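Long-range contact in thiamine diphosphokinase (Bacteroides thetaiotaomicron, PDB 2OMK), which probably transfers a pyrophosphate group from ATP to thiamine, making the cofactor thiamine diphosphate: residues Q33-A38 / A124-T129. The protein carries 1 engineered substitution. Residues are numbered along the deposited sequence; the frame is centred on the assembly and turned at random.
Sequences QAIILA and AIVGAT. Engineered in segment 33-38: Ile35 (natural residue Val).
Val126 lays its CG2 methyl between two side chains of the neighbouring strand, 3.8 Å from CG2 of Ile35, an engineered residue, and 3.9 Å from CD1 of Leu37, crossing both at a slant. Its first torsion (chi1 -63°) sets that methyl between the backbone N and the carbonyl carbon, on the side facing the partner strand. Further back on the same face, CD1 of Ile35 rests 3.7 Å from CB of Ala124. Beneath these contacts runs a regular parallel ladder: Ala124 and Val126 donate to the carbonyls of Ala34 and Ile36, and their own carbonyls accept from Ile36 and Ala38, as in Ile36 N to Ala124 O at 2.8 Å. The two strands are central neighbours in the parallel sheet of a Rossmann-like alpha/beta domain, probably the catalytic one, where 34-37 also pairs with strand 58-60. On the opposite face Ile36 and Ile125 extend alongside one another, CB of Ile36 4.2 Å from CG1 of Ile125, and helix 107-117 packs over both. Past the ladder the chain turns at Gly127, whose positive phi (64°) suits glycine, bringing CA of Ala128 to 3.8 Å from CB of Ala38. Just beyond, Thr129 hydrogen-bonds through OG1 to Glu133 of the second subunit.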
ATOM      1  N   GLN A  33      18.609  -6.412  14.691  1.00 13.21           N
ATOM      2  CA  GLN A  33      19.927  -5.809  14.837  1.00 12.51           C
ATOM      3  C   GLN A  33      19.908  -4.318  14.526  1.00 11.53           C
ATOM      4  O   GLN A  33      20.681  -3.556  15.094  1.00 12.05           O
ATOM      5  CB  GLN A  33      20.943  -6.529  13.957  1.00 12.41           C
ATOM      6  CG  GLN A  33      21.279  -7.945  14.448  1.00 14.57           C
ATOM      7  CD  GLN A  33      22.184  -8.682  13.487  1.00 17.29           C
ATOM      8  OE1 GLN A  33      23.322  -9.036  13.821  1.00 19.92           O
ATOM      9  NE2 GLN A  33      21.689  -8.915  12.283  1.00 13.25           N
ATOM     10  N   ALA A  34      19.032  -3.911  13.610  1.00 10.86           N
ATOM     11  CA  ALA A  34      18.928  -2.517  13.207  1.00 10.31           C
ATOM     12  C   ALA A  34      17.525  -2.201  12.716  1.00 10.63           C
ATOM     13  O   ALA A  34      16.784  -3.097  12.273  1.00  9.65           O
ATOM     14  CB  ALA A  34      19.965  -2.184  12.116  1.00 10.25           C
ATOM     15  N   ILE A  35      17.179  -0.921  12.800  1.00  9.70           N
ATOM     16  CA  ILE A  35      15.897  -0.418  12.332  1.00 10.26           C
ATOM     17  C   ILE A  35      16.149   0.588  11.218  1.00  9.95           C
ATOM     18  O   ILE A  35      17.002   1.469  11.355  1.00  9.93           O
ATOM     19  CB  ILE A  35      15.104   0.284  13.487  1.00  9.52           C
ATOM     20  CG1 ILE A  35      14.803  -0.687  14.641  1.00 11.50           C
ATOM     21  CG2 ILE A  35      13.830   0.976  12.944  1.00 10.59           C
ATOM     22  CD1 ILE A  35      13.943  -1.863  14.298  1.00 13.19           C
ATOM     23  N   ILE A  36      15.415   0.449  10.114  1.00  9.00           N
ATOM     24  CA  ILE A  36      15.393   1.475   9.083  1.00  8.20           C
ATOM     25  C   ILE A  36      14.125   2.312   9.253  1.00  8.66           C
ATOM     26  O   ILE A  36      13.006   1.780   9.228  1.00  7.69           O
ATOM     27  CB  ILE A  36      15.430   0.859   7.650  1.00  8.80           C
ATOM     28  CG1 ILE A  36      16.752   0.112   7.416  1.00  8.99           C
ATOM     29  CG2 ILE A  36      15.221   1.949   6.572  1.00  8.42           C
ATOM     30  CD1 ILE A  36      16.733  -0.828   6.190  1.00  8.35           C
ATOM     31  N   LEU A  37      14.301   3.617   9.430  1.00  8.45           N
ATOM     32  CA  LEU A  37      13.170   4.540   9.357  1.00  8.90           C
ATOM     33  C   LEU A  37      13.040   5.070   7.930  1.00  9.99           C
ATOM     34  O   LEU A  37      13.828   5.924   7.490  1.00  9.17           O
ATOM     35  CB  LEU A  37      13.345   5.688  10.358  1.00  9.55           C
ATOM     36  CG  LEU A  37      12.275   6.784  10.378  1.00 10.42           C
ATOM     37  CD1 LEU A  37      10.898   6.233  10.812  1.00 11.14           C
ATOM     38  CD2 LEU A  37      12.732   7.905  11.312  1.00 10.19           C
ATOM     39  N   ALA A  38      12.056   4.549   7.197  1.00  9.93           N
ATOM     40  CA  ALA A  38      11.833   4.965   5.804  1.00 11.27           C
ATOM     41  C   ALA A  38      11.043   6.276   5.731  1.00 11.82           C
ATOM     42  O   ALA A  38      10.644   6.815   6.767  1.00 12.50           O
ATOM     43  CB  ALA A  38      11.147   3.840   5.001  1.00 11.29           C
ATOM     44  N   ALA A 124      14.367  -4.507  10.771  1.00  9.81           N
ATOM     45  CA  ALA A 124      12.968  -4.114  10.606  1.00  9.40           C
ATOM     46  C   ALA A 124      12.905  -2.719   9.973  1.00  9.70           C
ATOM     47  O   ALA A 124      13.751  -1.845  10.239  1.00  9.73           O
ATOM     48  CB  ALA A 124      12.214  -4.154  11.945  1.00  9.76           C
ATOM     49  N   ILE A 125      11.900  -2.523   9.129  1.00  7.73           N
ATOM     50  CA  ILE A 125      11.644  -1.241   8.509  1.00  7.84           C
ATOM     51  C   ILE A 125      10.366  -0.685   9.117  1.00  7.32           C
ATOM     52  O   ILE A 125       9.347  -1.379   9.189  1.00  8.52           O
ATOM     53  CB  ILE A 125      11.487  -1.375   6.973  1.00  6.61           C
ATOM     54  CG1 ILE A 125      12.736  -2.053   6.376  1.00  7.03           C
ATOM     55  CG2 ILE A 125      11.231   0.002   6.329  1.00  7.36           C
ATOM     56  CD1 ILE A 125      12.611  -2.417   4.897  1.00  8.98           C
ATOM     57  N   VAL A 126      10.443   0.556   9.578  1.00  7.37           N
ATOM     58  CA  VAL A 126       9.270   1.276  10.061  1.00  7.57           C
ATOM     59  C   VAL A 126       9.098   2.547   9.242  1.00  8.12           C
ATOM     60  O   VAL A 126      10.039   3.017   8.591  1.00  8.74           O
ATOM     61  CB  VAL A 126       9.348   1.597  11.583  1.00  6.84           C
ATOM     62  CG1 VAL A 126       9.373   0.306  12.416  1.00  6.98           C
ATOM     63  CG2 VAL A 126      10.552   2.485  11.898  1.00  7.71           C
ATOM     64  N   GLY A 127       7.886   3.093   9.266  1.00  9.14           N
ATOM     65  CA  GLY A 127       7.559   4.288   8.502  1.00  8.79           C
ATOM     66  C   GLY A 127       7.647   4.133   6.992  1.00 10.09           C
ATOM     67  O   GLY A 127       7.934   5.104   6.300  1.00 10.99           O
ATOM     68  N   ALA A 128       7.415   2.923   6.474  1.00  9.39           N
ATOM     69  CA  ALA A 128       7.570   2.656   5.030  1.00 10.37           C
ATOM     70  C   ALA A 128       6.329   3.003   4.196  1.00 10.03           C
ATOM     71  O   ALA A 128       6.396   3.093   2.966  1.00 10.84           O
ATOM     72  CB  ALA A 128       7.978   1.187   4.792  1.00 10.37           C
ATOM     73  N   THR A 129       5.195   3.187   4.865  1.00  9.83           N
ATOM     74  CA  THR A 129       3.923   3.372   4.166  1.00 11.02           C
ATOM     75  C   THR A 129       3.195   4.637   4.642  1.00 11.27           C
ATOM     76  O   THR A 129       3.615   5.282   5.600  1.00 11.01           O
ATOM     77  CB  THR A 129       2.984   2.147   4.367  1.00 10.13           C
ATOM     78  OG1 THR A 129       2.552   2.101   5.737  1.00  9.87           O
ATOM     79  CG2 THR A 129       3.709   0.822   4.025  1.00 12.32           C
TER